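Long-range contacts in serine racemase (Enterococcus faecalis, PDB 4ECL), which belongs to the alanine racemase family and pairs a TIM-barrel domain with a C-terminal domain rich in beta strands: residues 13-18 against 240-245; 18-23 against 222-227; 35-40 against 48-53. All blocks are in the same frame, centred on the assembly; numbering follows the deposited sequence.

Contact 1: 13-18 against 240-245; sequences LNNLEH and DLRPVL
His18 and Arg242 stack where helix 13-25 of the TIM-barrel domain meets the loop that runs into strand 245-257. In the chain the helix comes before strand 32-36 and the loop comes after strand 217-220. Those two strands pair with each other in the barrel, so the contact joins the start of this domain to the link that leaves it.

The inner part is tightly packed. Val244 is buried and turns its methyl CG2 against the helix backbone, 3.7 Å from Leu16 CA. The same methyl also meets Leu16 CB. Ile11 of strand 7-11 and His44 add further contacts to Val244. The edge of this packing is polar: Asn15 ND2 donates to Pro243 O over 2.6 Å, with an N-H...O angle of 163°. The oxygen lies close to the amide plane of Asn15, while the donor is tilted from the carbonyl plane. Arg242 CB packs against the carboxamide.

The outer part faces solvent. CG of His18 stands opposite its own backbone N (chi1 167°), and this carries the ring across to the loop. The guanidinium of Arg242 lies flat on one ring face, offset toward the rim, with planes only 10° apart and centres 3.7 Å apart. His18 CE1 lies over the centre of the guanidinium. Arg242 CD adds a CH-pi contact to the ring. At the ring edge, His18 NE2 donates to Asp240 O over 2.6 Å. Stack and edge bond together fix the rotation of the imidazole. A salt bridge, weak as a hydrogen bond, runs from Arg242 NH2 to Asp240 OD2 at 3.2 Å. It probably offsets some of the arginine charge. A water ties the two parts together, donating to Asn15 OD1 at 2.6 Å and accepting from Arg242 NH1 at 2.7 Å.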
ATOM      1  N   LEU A  13      -4.358 -19.561 -10.981  1.00 26.95           N
ATOM      2  CA  LEU A  13      -4.431 -19.340 -12.423  1.00 29.39           C
ATOM      3  C   LEU A  13      -5.576 -20.118 -13.081  1.00 30.88           C
ATOM      4  O   LEU A  13      -6.160 -19.671 -14.064  1.00 26.39           O
ATOM      5  CB  LEU A  13      -3.092 -19.672 -13.086  1.00 26.52           C
ATOM      6  CG  LEU A  13      -1.991 -18.657 -12.799  1.00 31.73           C
ATOM      7  CD1 LEU A  13      -0.783 -18.950 -13.667  1.00 40.44           C
ATOM      8  CD2 LEU A  13      -2.468 -17.214 -12.996  1.00 31.80           C
ATOM      9  N   ASN A  14      -5.896 -21.282 -12.537  1.00 29.65           N
ATOM     10  CA  ASN A  14      -7.031 -22.034 -13.025  1.00 32.47           C
ATOM     11  C   ASN A  14      -8.313 -21.257 -12.833  1.00 29.50           C
ATOM     12  O   ASN A  14      -9.153 -21.223 -13.718  1.00 26.26           O
ATOM     13  CB  ASN A  14      -7.130 -23.392 -12.330  1.00 42.91           C
ATOM     14  CG  ASN A  14      -6.379 -24.467 -13.070  1.00 54.90           C
ATOM     15  OD1 ASN A  14      -6.938 -25.144 -13.936  1.00 66.05           O
ATOM     16  ND2 ASN A  14      -5.099 -24.619 -12.752  1.00 55.32           N
ATOM     17  N   ASN A  15      -8.454 -20.626 -11.675  1.00 26.86           N
ATOM     18  CA  ASN A  15      -9.635 -19.835 -11.395  1.00 27.26           C
ATOM     19  C   ASN A  15      -9.721 -18.614 -12.310  1.00 29.74           C
ATOM     20  O   ASN A  15     -10.810 -18.226 -12.737  1.00 28.61           O
ATOM     21  CB  ASN A  15      -9.642 -19.400  -9.936  1.00 27.61           C
ATOM     22  CG  ASN A  15     -10.355 -20.380  -9.043  1.00 29.34           C
ATOM     23  OD1 ASN A  15     -10.795 -21.446  -9.492  1.00 30.41           O
ATOM     24  ND2 ASN A  15     -10.482 -20.028  -7.764  1.00 25.22           N
ATOM     25  N   LEU A  16      -8.567 -18.019 -12.608  1.00 27.75           N
ATOM     26  CA  LEU A  16      -8.495 -16.856 -13.492  1.00 20.95           C
ATOM     27  C   LEU A  16      -8.948 -17.210 -14.906  1.00 26.92           C
ATOM     28  O   LEU A  16      -9.683 -16.451 -15.539  1.00 23.76           O
ATOM     29  CB  LEU A  16      -7.070 -16.303 -13.537  1.00 17.48           C
ATOM     30  CG  LEU A  16      -6.779 -15.120 -14.474  1.00 20.55           C
ATOM     31  CD1 LEU A  16      -7.517 -13.862 -14.049  1.00 21.92           C
ATOM     32  CD2 LEU A  16      -5.281 -14.855 -14.525  1.00 19.07           C
ATOM     33  N   GLU A  17      -8.483 -18.359 -15.389  1.00 24.41           N
ATOM     34  CA  GLU A  17      -8.847 -18.877 -16.700  1.00 29.37           C
ATOM     35  C   GLU A  17     -10.340 -19.181 -16.754  1.00 26.58           C
ATOM     36  O   GLU A  17     -10.994 -18.955 -17.772  1.00 23.59           O
ATOM     37  CB  GLU A  17      -8.045 -20.148 -16.987  1.00 35.10           C
ATOM     38  CG  GLU A  17      -8.198 -20.719 -18.388  1.00 43.16           C
ATOM     39  CD  GLU A  17      -7.387 -21.989 -18.559  1.00 45.22           C
ATOM     40  OE1 GLU A  17      -6.968 -22.554 -17.529  1.00 53.76           O
ATOM     41  OE2 GLU A  17      -7.152 -22.416 -19.707  1.00 39.61           O
ATOM     42  N   HIS A  18     -10.877 -19.721 -15.663  1.00 25.24           N
ATOM     43  CA  HIS A  18     -12.311 -19.974 -15.590  1.00 26.65           C
ATOM     44  C   HIS A  18     -13.063 -18.665 -15.730  1.00 25.62           C
ATOM     45  O   HIS A  18     -14.065 -18.585 -16.442  1.00 29.60           O
ATOM     46  CB  HIS A  18     -12.701 -20.656 -14.275  1.00 24.98           C
ATOM     47  CG  HIS A  18     -14.176 -20.651 -14.011  1.00 28.55           C
ATOM     48  ND1 HIS A  18     -15.010 -21.674 -14.415  1.00 28.27           N
ATOM     49  CD2 HIS A  18     -14.970 -19.740 -13.396  1.00 26.56           C
ATOM     50  CE1 HIS A  18     -16.251 -21.394 -14.060  1.00 26.25           C
ATOM     51  NE2 HIS A  18     -16.256 -20.231 -13.436  1.00 29.98           N
ATOM     52  N   ASP A 240     -20.750 -17.304 -12.759  1.00 36.65           N
ATOM     53  CA  ASP A 240     -20.005 -18.170 -11.865  1.00 34.95           C
ATOM     54  C   ASP A 240     -18.552 -17.731 -11.880  1.00 34.08           C
ATOM     55  O   ASP A 240     -17.753 -18.239 -12.661  1.00 40.85           O
ATOM     56  CB  ASP A 240     -20.131 -19.628 -12.323  1.00 39.98           C
ATOM     57  CG  ASP A 240     -19.417 -20.596 -11.398  1.00 48.95           C
ATOM     58  OD1 ASP A 240     -19.239 -20.257 -10.207  1.00 52.33           O
ATOM     59  OD2 ASP A 240     -19.036 -21.693 -11.860  1.00 49.38           O
ATOM     60  N   LEU A 241     -18.220 -16.765 -11.028  1.00 30.01           N
ATOM     61  CA  LEU A 241     -16.859 -16.235 -10.958  1.00 26.93           C
ATOM     62  C   LEU A 241     -16.138 -16.781  -9.722  1.00 28.18           C
ATOM     63  O   LEU A 241     -16.731 -16.912  -8.646  1.00 26.54           O
ATOM     64  CB  LEU A 241     -16.891 -14.707 -10.941  1.00 26.52           C
ATOM     65  CG  LEU A 241     -17.550 -14.107 -12.181  1.00 33.57           C
ATOM     66  CD1 LEU A 241     -17.805 -12.627 -11.988  1.00 34.51           C
ATOM     67  CD2 LEU A 241     -16.682 -14.367 -13.410  1.00 32.77           C
ATOM     68  N   ARG A 242     -14.866 -17.124  -9.876  1.00 23.51           N
ATOM     69  CA  ARG A 242     -14.149 -17.771  -8.783  1.00 20.58           C
ATOM     70  C   ARG A 242     -12.941 -16.934  -8.338  1.00 23.93           C
ATOM     71  O   ARG A 242     -12.217 -16.413  -9.180  1.00 24.95           O
ATOM     72  CB  ARG A 242     -13.740 -19.184  -9.188  1.00 20.76           C
ATOM     73  CG  ARG A 242     -14.947 -20.066  -9.541  1.00 26.23           C
ATOM     74  CD  ARG A 242     -14.561 -21.478  -9.930  1.00 30.53           C
ATOM     75  NE  ARG A 242     -15.736 -22.239 -10.346  1.00 36.33           N
ATOM     76  CZ  ARG A 242     -15.700 -23.291 -11.158  1.00 40.15           C
ATOM     77  NH1 ARG A 242     -14.544 -23.715 -11.657  1.00 37.89           N
ATOM     78  NH2 ARG A 242     -16.826 -23.913 -11.481  1.00 41.10           N
ATOM     79  N   PRO A 243     -12.725 -16.813  -7.012  1.00 25.13           N
ATOM     80  CA  PRO A 243     -11.657 -15.948  -6.479  1.00 27.99           C
ATOM     81  C   PRO A 243     -10.271 -16.415  -6.913  1.00 30.05           C
ATOM     82  O   PRO A 243      -9.955 -17.609  -6.839  1.00 29.98           O
ATOM     83  CB  PRO A 243     -11.807 -16.089  -4.958  1.00 21.11           C
ATOM     84  CG  PRO A 243     -12.528 -17.391  -4.752  1.00 32.04           C
ATOM     85  CD  PRO A 243     -13.450 -17.518  -5.940  1.00 24.66           C
ATOM     86  N   VAL A 244      -9.463 -15.470  -7.377  1.00 26.90           N
ATOM     87  CA  VAL A 244      -8.132 -15.770  -7.885  1.00 25.51           C
ATOM     88  C   VAL A 244      -7.047 -15.632  -6.807  1.00 21.74           C
ATOM     89  O   VAL A 244      -6.072 -16.400  -6.784  1.00 23.53           O
ATOM     90  CB  VAL A 244      -7.800 -14.857  -9.088  1.00 24.08           C
ATOM     91  CG1 VAL A 244      -6.351 -15.036  -9.537  1.00 23.44           C
ATOM     92  CG2 VAL A 244      -8.766 -15.134 -10.242  1.00 24.57           C
ATOM     93  N   LEU A 245      -7.221 -14.658  -5.913  1.00 20.56           N
ATOM     94  CA  LEU A 245      -6.172 -14.326  -4.948  1.00 18.60           C
ATOM     95  C   LEU A 245      -6.359 -14.948  -3.572  1.00 20.83           C
ATOM     96  O   LEU A 245      -7.447 -14.900  -2.998  1.00 22.94           O
ATOM     97  CB  LEU A 245      -6.053 -12.803  -4.806  1.00 23.62           C
ATOM     98  CG  LEU A 245      -5.002 -12.223  -3.851  1.00 24.32           C
ATOM     99  CD1 LEU A 245      -4.490 -10.890  -4.384  1.00 20.34           C
ATOM    100  CD2 LEU A 245      -5.572 -12.041  -2.437  1.00 21.45           C
TER
HETATM  101  O   HOH W   1     -12.019 -22.849 -11.376  1.00 37.25           O

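Contact 2: 18-23 against 222-227; sequences HNVNTL and VALYGV. With SO4 (sulfate ion), chain G.
Asn19 reaches the carbonyl of Leu224 from an unusual direction. Its ND2 donates to Leu224 O over 3.0 Å, but it sits well above the carbonyl plane, 54° out of it. The same nitrogen lies 3.5 Å from Gly226 N; both are donors, so the approach is not a hydrogen bond. The other end of the amide is also held: Asn19 OD1 accepts from Arg242 N. The carboxamide is therefore gripped at both ends, and its flip is settled.

Gly226 lies close against this carboxamide, and its backbone has a positive phi of 77°. The turn 222-227 closes like a Schellman motif, with Gly226 as the residue of positive phi. Gly226 N donates to Ala223 O at 3.0 Å. The outer bond, Val227 N to Val222 O, is weak at 3.3 Å.

Beside this polar patch the contact is apolar and buried. The CB of Leu224 leads away from helix 13-25. With CG trans to the backbone N (chi1 179°), however, methyl CD1 comes back to the helix. It meets Val20 CG2 at 3.6 Å, and Val20 and Leu224 run alongside each other with their ends in the same direction. Leu23 uses both methyls. CD1 touches Leu224 CA at 3.8 Å, and CD2 reaches Ala223 CB at 4.1 Å.

The far side of the turn holds an anion. Val222 N donates to sulfate O3 at 3.0 Å, and Gly221 N, Ser204 OG and Tyr42 OH also bind the ion. The sulfate probably comes from the crystallisation liquor. A short helical turn after the last barrel strand, gripping an anion with its first backbone N-H groups, is consistent with the phosphate-binding site of alanine-racemase-type TIM barrels.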
ATOM      1  N   HIS A  18     -10.877 -19.721 -15.663  1.00 25.24           N
ATOM      2  CA  HIS A  18     -12.311 -19.974 -15.590  1.00 26.65           C
ATOM      3  C   HIS A  18     -13.063 -18.665 -15.730  1.00 25.62           C
ATOM      4  O   HIS A  18     -14.065 -18.585 -16.442  1.00 29.60           O
ATOM      5  CB  HIS A  18     -12.701 -20.656 -14.275  1.00 24.98           C
ATOM      6  CG  HIS A  18     -14.176 -20.651 -14.011  1.00 28.55           C
ATOM      7  ND1 HIS A  18     -15.010 -21.674 -14.415  1.00 28.27           N
ATOM      8  CD2 HIS A  18     -14.970 -19.740 -13.396  1.00 26.56           C
ATOM      9  CE1 HIS A  18     -16.251 -21.394 -14.060  1.00 26.25           C
ATOM     10  NE2 HIS A  18     -16.256 -20.231 -13.436  1.00 29.98           N
ATOM     11  N   ASN A  19     -12.580 -17.631 -15.050  1.00 20.42           N
ATOM     12  CA  ASN A  19     -13.229 -16.323 -15.136  1.00 27.19           C
ATOM     13  C   ASN A  19     -13.226 -15.748 -16.545  1.00 23.15           C
ATOM     14  O   ASN A  19     -14.252 -15.249 -17.017  1.00 24.61           O
ATOM     15  CB  ASN A  19     -12.606 -15.335 -14.140  1.00 25.77           C
ATOM     16  CG  ASN A  19     -12.829 -15.760 -12.705  1.00 24.40           C
ATOM     17  OD1 ASN A  19     -13.722 -16.567 -12.423  1.00 22.71           O
ATOM     18  ND2 ASN A  19     -12.020 -15.228 -11.787  1.00 23.73           N
ATOM     19  N   VAL A  20     -12.078 -15.824 -17.214  1.00 19.94           N
ATOM     20  CA  VAL A  20     -11.958 -15.331 -18.585  1.00 19.15           C
ATOM     21  C   VAL A  20     -12.977 -15.995 -19.506  1.00 24.38           C
ATOM     22  O   VAL A  20     -13.658 -15.325 -20.292  1.00 25.99           O
ATOM     23  CB  VAL A  20     -10.537 -15.527 -19.134  1.00 19.83           C
ATOM     24  CG1 VAL A  20     -10.525 -15.432 -20.646  1.00 19.42           C
ATOM     25  CG2 VAL A  20      -9.584 -14.490 -18.527  1.00 15.76           C
ATOM     26  N   ASN A  21     -13.098 -17.312 -19.396  1.00 22.07           N
ATOM     27  CA  ASN A  21     -14.090 -18.044 -20.173  1.00 26.73           C
ATOM     28  C   ASN A  21     -15.525 -17.680 -19.812  1.00 26.89           C
ATOM     29  O   ASN A  21     -16.367 -17.518 -20.699  1.00 26.76           O
ATOM     30  CB  ASN A  21     -13.895 -19.559 -20.042  1.00 33.79           C
ATOM     31  CG  ASN A  21     -12.664 -20.058 -20.781  1.00 44.07           C
ATOM     32  OD1 ASN A  21     -12.376 -19.632 -21.901  1.00 46.91           O
ATOM     33  ND2 ASN A  21     -11.928 -20.967 -20.154  1.00 47.41           N
ATOM     34  N   THR A  22     -15.805 -17.561 -18.518  1.00 23.02           N
ATOM     35  CA  THR A  22     -17.157 -17.255 -18.063  1.00 28.02           C
ATOM     36  C   THR A  22     -17.586 -15.887 -18.565  1.00 27.06           C
ATOM     37  O   THR A  22     -18.730 -15.682 -18.985  1.00 23.56           O
ATOM     38  CB  THR A  22     -17.267 -17.277 -16.532  1.00 32.00           C
ATOM     39  OG1 THR A  22     -16.995 -18.601 -16.053  1.00 34.41           O
ATOM     40  CG2 THR A  22     -18.661 -16.863 -16.087  1.00 29.44           C
ATOM     41  N   LEU A  23     -16.648 -14.953 -18.529  1.00 27.22           N
ATOM     42  CA  LEU A  23     -16.921 -13.593 -18.943  1.00 24.67           C
ATOM     43  C   LEU A  23     -17.119 -13.500 -20.456  1.00 26.45           C
ATOM     44  O   LEU A  23     -18.058 -12.862 -20.923  1.00 26.34           O
ATOM     45  CB  LEU A  23     -15.788 -12.669 -18.467  1.00 23.64           C
ATOM     46  CG  LEU A  23     -15.748 -12.435 -16.949  1.00 25.15           C
ATOM     47  CD1 LEU A  23     -14.465 -11.739 -16.525  1.00 22.70           C
ATOM     48  CD2 LEU A  23     -16.973 -11.655 -16.464  1.00 24.48           C
ATOM     49  N   VAL A 222     -12.642  -6.053 -11.466  1.00 25.74           N
ATOM     50  CA  VAL A 222     -12.910  -6.943 -10.335  1.00 24.70           C
ATOM     51  C   VAL A 222     -13.499  -8.298 -10.733  1.00 29.51           C
ATOM     52  O   VAL A 222     -13.144  -9.313 -10.137  1.00 31.40           O
ATOM     53  CB  VAL A 222     -13.812  -6.288  -9.258  1.00 27.08           C
ATOM     54  CG1 VAL A 222     -13.091  -5.140  -8.585  1.00 32.56           C
ATOM     55  CG2 VAL A 222     -15.155  -5.823  -9.869  1.00 19.81           C
ATOM     56  N   ALA A 223     -14.379  -8.324 -11.736  1.00 22.56           N
ATOM     57  CA  ALA A 223     -14.998  -9.580 -12.152  1.00 20.20           C
ATOM     58  C   ALA A 223     -13.942 -10.564 -12.631  1.00 22.61           C
ATOM     59  O   ALA A 223     -14.038 -11.768 -12.375  1.00 20.72           O
ATOM     60  CB  ALA A 223     -16.058  -9.347 -13.251  1.00 19.72           C
ATOM     61  N   LEU A 224     -12.935 -10.054 -13.331  1.00 17.67           N
ATOM     62  CA  LEU A 224     -11.873 -10.909 -13.838  1.00 20.04           C
ATOM     63  C   LEU A 224     -11.163 -11.624 -12.681  1.00 24.71           C
ATOM     64  O   LEU A 224     -10.701 -12.763 -12.818  1.00 24.86           O
ATOM     65  CB  LEU A 224     -10.882 -10.072 -14.631  1.00 16.82           C
ATOM     66  CG  LEU A 224      -9.677 -10.780 -15.240  1.00 19.74           C
ATOM     67  CD1 LEU A 224     -10.109 -11.643 -16.383  1.00 21.61           C
ATOM     68  CD2 LEU A 224      -8.613  -9.780 -15.684  1.00 27.14           C
ATOM     69  N   TYR A 225     -11.106 -10.959 -11.536  1.00 21.64           N
ATOM     70  CA  TYR A 225     -10.392 -11.494 -10.378  1.00 20.65           C
ATOM     71  C   TYR A 225     -11.308 -12.286  -9.444  1.00 24.10           C
ATOM     72  O   TYR A 225     -10.888 -12.778  -8.395  1.00 27.25           O
ATOM     73  CB  TYR A 225      -9.658 -10.361  -9.648  1.00 18.00           C
ATOM     74  CG  TYR A 225      -8.718  -9.615 -10.572  1.00 17.63           C
ATOM     75  CD1 TYR A 225      -7.596 -10.243 -11.101  1.00 21.51           C
ATOM     76  CD2 TYR A 225      -8.963  -8.300 -10.936  1.00 17.47           C
ATOM     77  CE1 TYR A 225      -6.732  -9.580 -11.955  1.00 14.97           C
ATOM     78  CE2 TYR A 225      -8.103  -7.622 -11.792  1.00 20.41           C
ATOM     79  CZ  TYR A 225      -6.990  -8.271 -12.297  1.00 20.79           C
ATOM     80  OH  TYR A 225      -6.132  -7.616 -13.157  1.00 21.28           O
ATOM     81  N   GLY A 226     -12.569 -12.404  -9.834  1.00 25.80           N
ATOM     82  CA  GLY A 226     -13.487 -13.314  -9.169  1.00 19.74           C
ATOM     83  C   GLY A 226     -13.991 -12.778  -7.851  1.00 30.00           C
ATOM     84  O   GLY A 226     -14.423 -13.527  -6.972  1.00 42.62           O
ATOM     85  N   VAL A 227     -13.927 -11.465  -7.709  1.00 26.85           N
ATOM     86  CA  VAL A 227     -14.419 -10.811  -6.515  1.00 27.67           C
ATOM     87  C   VAL A 227     -15.399  -9.733  -6.951  1.00 41.17           C
ATOM     88  O   VAL A 227     -15.205  -9.099  -7.993  1.00 50.62           O
ATOM     89  CB  VAL A 227     -13.256 -10.188  -5.747  1.00 28.47           C
ATOM     90  CG1 VAL A 227     -12.409 -11.277  -5.127  1.00 30.43           C
ATOM     91  CG2 VAL A 227     -12.395  -9.362  -6.688  1.00 31.51           C
TER
HETATM   92  S   SO4 G 403     -14.026  -2.631 -12.574  0.91 29.94           S
HETATM   93  O1  SO4 G 403     -13.402  -1.480 -13.236  0.91 26.34           O
HETATM   94  O2  SO4 G 403     -14.309  -3.663 -13.572  0.91 23.07           O
HETATM   95  O3  SO4 G 403     -13.089  -3.138 -11.575  0.91 35.19           O
HETATM   96  O4  SO4 G 403     -15.252  -2.206 -11.907  0.91 31.25           O

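Contact 3: 35-40 against 48-53; sequences AVVKAE and EVTTYL
Val37 packs its isopropyl group against Val49, Thr50 and Leu53 of helix 46-55. Its CG1 does most of the touching. That methyl lies 3.6 Å from Thr50 OG1, with Leu53 CD1 and Val49 CG1 as looser neighbours. Leu53 CD1 reaches further along, to Ala35 CB at 3.7 Å. The side chains of Val37 and Leu53 pass one another, running in opposing senses. No hydrogen bond crosses the contact.

Ala35 and Val37 both point at the helix. Val36 points away; the strand ends here, and Val37 already begins the loop. In Val37 the methyl CG1 lies beside the backbone N (chi1 -68°) and trans to the carbonyl carbon, which sets it over the helix. Thr50 meets Val37 through its hydroxyl oxygen, but the polar need of OG1 is met within its own helix by Met46 O.

Further out, strand 60-63 completes the core. Phe61 packs on Ala35, Thr50 and Leu53. Leu72 of helix 66-74 touches both Val37 and Thr50. Glu40 OE1 accepts from Met46 N, at the start of helix 46-55, and OE2 is in a salt bridge with Arg71. Lys38 forms a salt bridge with Asp315 of the second subunit.

Strand 32-36, helix 46-55 and the parallel strand 60-63 form a beta-alpha-beta crossover, the connection by which a TIM barrel is built from successive beta-alpha units.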
ATOM      1  N   ALA A  35      -8.752  -6.728 -20.490  1.00 16.58           N
ATOM      2  CA  ALA A  35      -8.408  -7.052 -19.128  1.00 18.04           C
ATOM      3  C   ALA A  35      -7.753  -5.829 -18.494  1.00 22.35           C
ATOM      4  O   ALA A  35      -6.738  -5.327 -18.980  1.00 22.51           O
ATOM      5  CB  ALA A  35      -7.480  -8.252 -19.097  1.00 16.07           C
ATOM      6  N   VAL A  36      -8.354  -5.343 -17.417  1.00 18.95           N
ATOM      7  CA  VAL A  36      -7.827  -4.186 -16.722  1.00 18.86           C
ATOM      8  C   VAL A  36      -6.768  -4.652 -15.718  1.00 24.42           C
ATOM      9  O   VAL A  36      -7.102  -5.284 -14.704  1.00 23.90           O
ATOM     10  CB  VAL A  36      -8.955  -3.463 -15.987  1.00 20.42           C
ATOM     11  CG1 VAL A  36      -8.407  -2.257 -15.222  1.00 17.68           C
ATOM     12  CG2 VAL A  36     -10.032  -3.036 -16.985  1.00 20.69           C
ATOM     13  N   VAL A  37      -5.495  -4.367 -16.000  1.00 19.54           N
ATOM     14  CA  VAL A  37      -4.408  -4.910 -15.177  1.00 20.77           C
ATOM     15  C   VAL A  37      -3.599  -3.830 -14.443  1.00 23.56           C
ATOM     16  O   VAL A  37      -2.465  -4.062 -14.028  1.00 25.07           O
ATOM     17  CB  VAL A  37      -3.469  -5.822 -16.008  1.00 18.28           C
ATOM     18  CG1 VAL A  37      -4.208  -7.098 -16.431  1.00 24.07           C
ATOM     19  CG2 VAL A  37      -2.929  -5.095 -17.239  1.00 12.68           C
ATOM     20  N   LYS A  38      -4.196  -2.651 -14.293  1.00 21.76           N
ATOM     21  CA  LYS A  38      -3.567  -1.540 -13.584  1.00 21.66           C
ATOM     22  C   LYS A  38      -3.385  -1.867 -12.099  1.00 20.01           C
ATOM     23  O   LYS A  38      -4.030  -2.781 -11.582  1.00 19.63           O
ATOM     24  CB  LYS A  38      -4.417  -0.282 -13.728  1.00 17.92           C
ATOM     25  CG  LYS A  38      -5.835  -0.462 -13.278  1.00 20.94           C
ATOM     26  CD  LYS A  38      -6.678   0.779 -13.516  1.00 29.27           C
ATOM     27  CE  LYS A  38      -8.031   0.635 -12.845  1.00 37.70           C
ATOM     28  NZ  LYS A  38      -8.856   1.868 -12.926  1.00 46.56           N
ATOM     29  N   ALA A  39      -2.525  -1.103 -11.426  1.00 19.12           N
ATOM     30  CA  ALA A  39      -2.165  -1.321 -10.016  1.00 19.88           C
ATOM     31  C   ALA A  39      -1.756  -2.743  -9.700  1.00 17.50           C
ATOM     32  O   ALA A  39      -2.368  -3.382  -8.846  1.00 20.19           O
ATOM     33  CB  ALA A  39      -3.287  -0.921  -9.106  1.00 23.83           C
ATOM     34  N   GLU A  40      -0.716  -3.226 -10.375  1.00 20.40           N
ATOM     35  CA  GLU A  40      -0.246  -4.587 -10.194  1.00 24.48           C
ATOM     36  C   GLU A  40      -1.368  -5.598 -10.373  1.00 22.47           C
ATOM     37  O   GLU A  40      -1.477  -6.549  -9.587  1.00 22.41           O
ATOM     38  CB  GLU A  40       0.395  -4.756  -8.818  1.00 30.46           C
ATOM     39  CG  GLU A  40       1.765  -4.128  -8.734  1.00 36.51           C
ATOM     40  CD  GLU A  40       2.749  -4.805  -9.662  1.00 40.88           C
ATOM     41  OE1 GLU A  40       2.591  -6.025  -9.917  1.00 31.79           O
ATOM     42  OE2 GLU A  40       3.670  -4.114 -10.147  1.00 48.51           O
ATOM     43  N   GLU A  48       2.677 -11.755 -13.360  1.00 30.63           N
ATOM     44  CA  GLU A  48       2.098 -13.084 -13.299  1.00 29.21           C
ATOM     45  C   GLU A  48       0.792 -13.124 -14.071  1.00 29.25           C
ATOM     46  O   GLU A  48       0.595 -13.986 -14.919  1.00 30.33           O
ATOM     47  CB  GLU A  48       1.879 -13.513 -11.843  1.00 30.86           C
ATOM     48  CG  GLU A  48       3.173 -13.822 -11.079  1.00 41.15           C
ATOM     49  CD  GLU A  48       3.896 -12.571 -10.561  1.00 49.92           C
ATOM     50  OE1 GLU A  48       3.313 -11.462 -10.587  1.00 47.39           O
ATOM     51  OE2 GLU A  48       5.059 -12.705 -10.123  1.00 55.26           O
ATOM     52  N   VAL A  49      -0.088 -12.172 -13.793  1.00 23.35           N
ATOM     53  CA  VAL A  49      -1.423 -12.208 -14.361  1.00 19.25           C
ATOM     54  C   VAL A  49      -1.447 -11.964 -15.867  1.00 24.84           C
ATOM     55  O   VAL A  49      -2.043 -12.739 -16.620  1.00 21.98           O
ATOM     56  CB  VAL A  49      -2.355 -11.231 -13.644  1.00 20.74           C
ATOM     57  CG1 VAL A  49      -3.633 -11.007 -14.457  1.00 25.28           C
ATOM     58  CG2 VAL A  49      -2.670 -11.753 -12.268  1.00 24.51           C
ATOM     59  N   THR A  50      -0.787 -10.901 -16.307  1.00 24.74           N
ATOM     60  CA  THR A  50      -0.859 -10.491 -17.703  1.00 27.89           C
ATOM     61  C   THR A  50      -0.207 -11.486 -18.666  1.00 29.67           C
ATOM     62  O   THR A  50      -0.755 -11.762 -19.737  1.00 31.54           O
ATOM     63  CB  THR A  50      -0.290  -9.066 -17.922  1.00 33.18           C
ATOM     64  OG1 THR A  50      -0.813  -8.175 -16.926  1.00 31.43           O
ATOM     65  CG2 THR A  50      -0.690  -8.543 -19.281  1.00 34.03           C
ATOM     66  N   THR A  51       0.945 -12.038 -18.299  1.00 26.92           N
ATOM     67  CA  THR A  51       1.560 -13.050 -19.161  1.00 25.97           C
ATOM     68  C   THR A  51       0.633 -14.266 -19.321  1.00 24.50           C
ATOM     69  O   THR A  51       0.486 -14.815 -20.421  1.00 21.31           O
ATOM     70  CB  THR A  51       2.940 -13.494 -18.643  1.00 27.75           C
ATOM     71  OG1 THR A  51       2.805 -13.977 -17.308  1.00 23.74           O
ATOM     72  CG2 THR A  51       3.917 -12.324 -18.650  1.00 25.69           C
ATOM     73  N   TYR A  52      -0.015 -14.669 -18.227  1.00 20.64           N
ATOM     74  CA  TYR A  52      -0.938 -15.797 -18.287  1.00 20.30           C
ATOM     75  C   TYR A  52      -2.187 -15.455 -19.118  1.00 21.78           C
ATOM     76  O   TYR A  52      -2.658 -16.274 -19.915  1.00 23.61           O
ATOM     77  CB  TYR A  52      -1.333 -16.277 -16.880  1.00 17.85           C
ATOM     78  CG  TYR A  52      -2.134 -17.565 -16.891  1.00 28.42           C
ATOM     79  CD1 TYR A  52      -1.505 -18.789 -17.087  1.00 27.23           C
ATOM     80  CD2 TYR A  52      -3.520 -17.558 -16.724  1.00 30.45           C
ATOM     81  CE1 TYR A  52      -2.225 -19.965 -17.107  1.00 34.27           C
ATOM     82  CE2 TYR A  52      -4.250 -18.740 -16.744  1.00 30.50           C
ATOM     83  CZ  TYR A  52      -3.594 -19.937 -16.935  1.00 36.07           C
ATOM     84  OH  TYR A  52      -4.295 -21.121 -16.956  1.00 42.66           O
ATOM     85  N   LEU A  53      -2.713 -14.247 -18.936  1.00 26.65           N
ATOM     86  CA  LEU A  53      -3.870 -13.804 -19.709  1.00 23.32           C
ATOM     87  C   LEU A  53      -3.591 -13.845 -21.203  1.00 26.99           C
ATOM     88  O   LEU A  53      -4.418 -14.327 -21.984  1.00 20.79           O
ATOM     89  CB  LEU A  53      -4.295 -12.400 -19.302  1.00 16.66           C
ATOM     90  CG  LEU A  53      -4.926 -12.312 -17.915  1.00 20.15           C
ATOM     91  CD1 LEU A  53      -5.328 -10.869 -17.584  1.00 16.01           C
ATOM     92  CD2 LEU A  53      -6.107 -13.275 -17.804  1.00 24.20           C
TER

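How the contacts relate
From the N terminus, helix 13-25 comes first and serves both contact 1 and contact 2, which share His18. Strand 32-36 follows, and contact 3 closes a short local loop onto helix 46-55. The chain then passes through the rest of the barrel to strand 217-220. Just beyond it, contact 2 closes a loop of about 200 residues. Contact 1 closes a slightly larger one at 240-245. The three do not cross: contact 3 lies within contact 2, and contact 2 within contact 1. Leu16 packs on Leu53, and Tyr225 OH bonds to Val36 O, so helix 13-25, strand 32-36 with helix 46-55, and the turn after strand 217-220 meet.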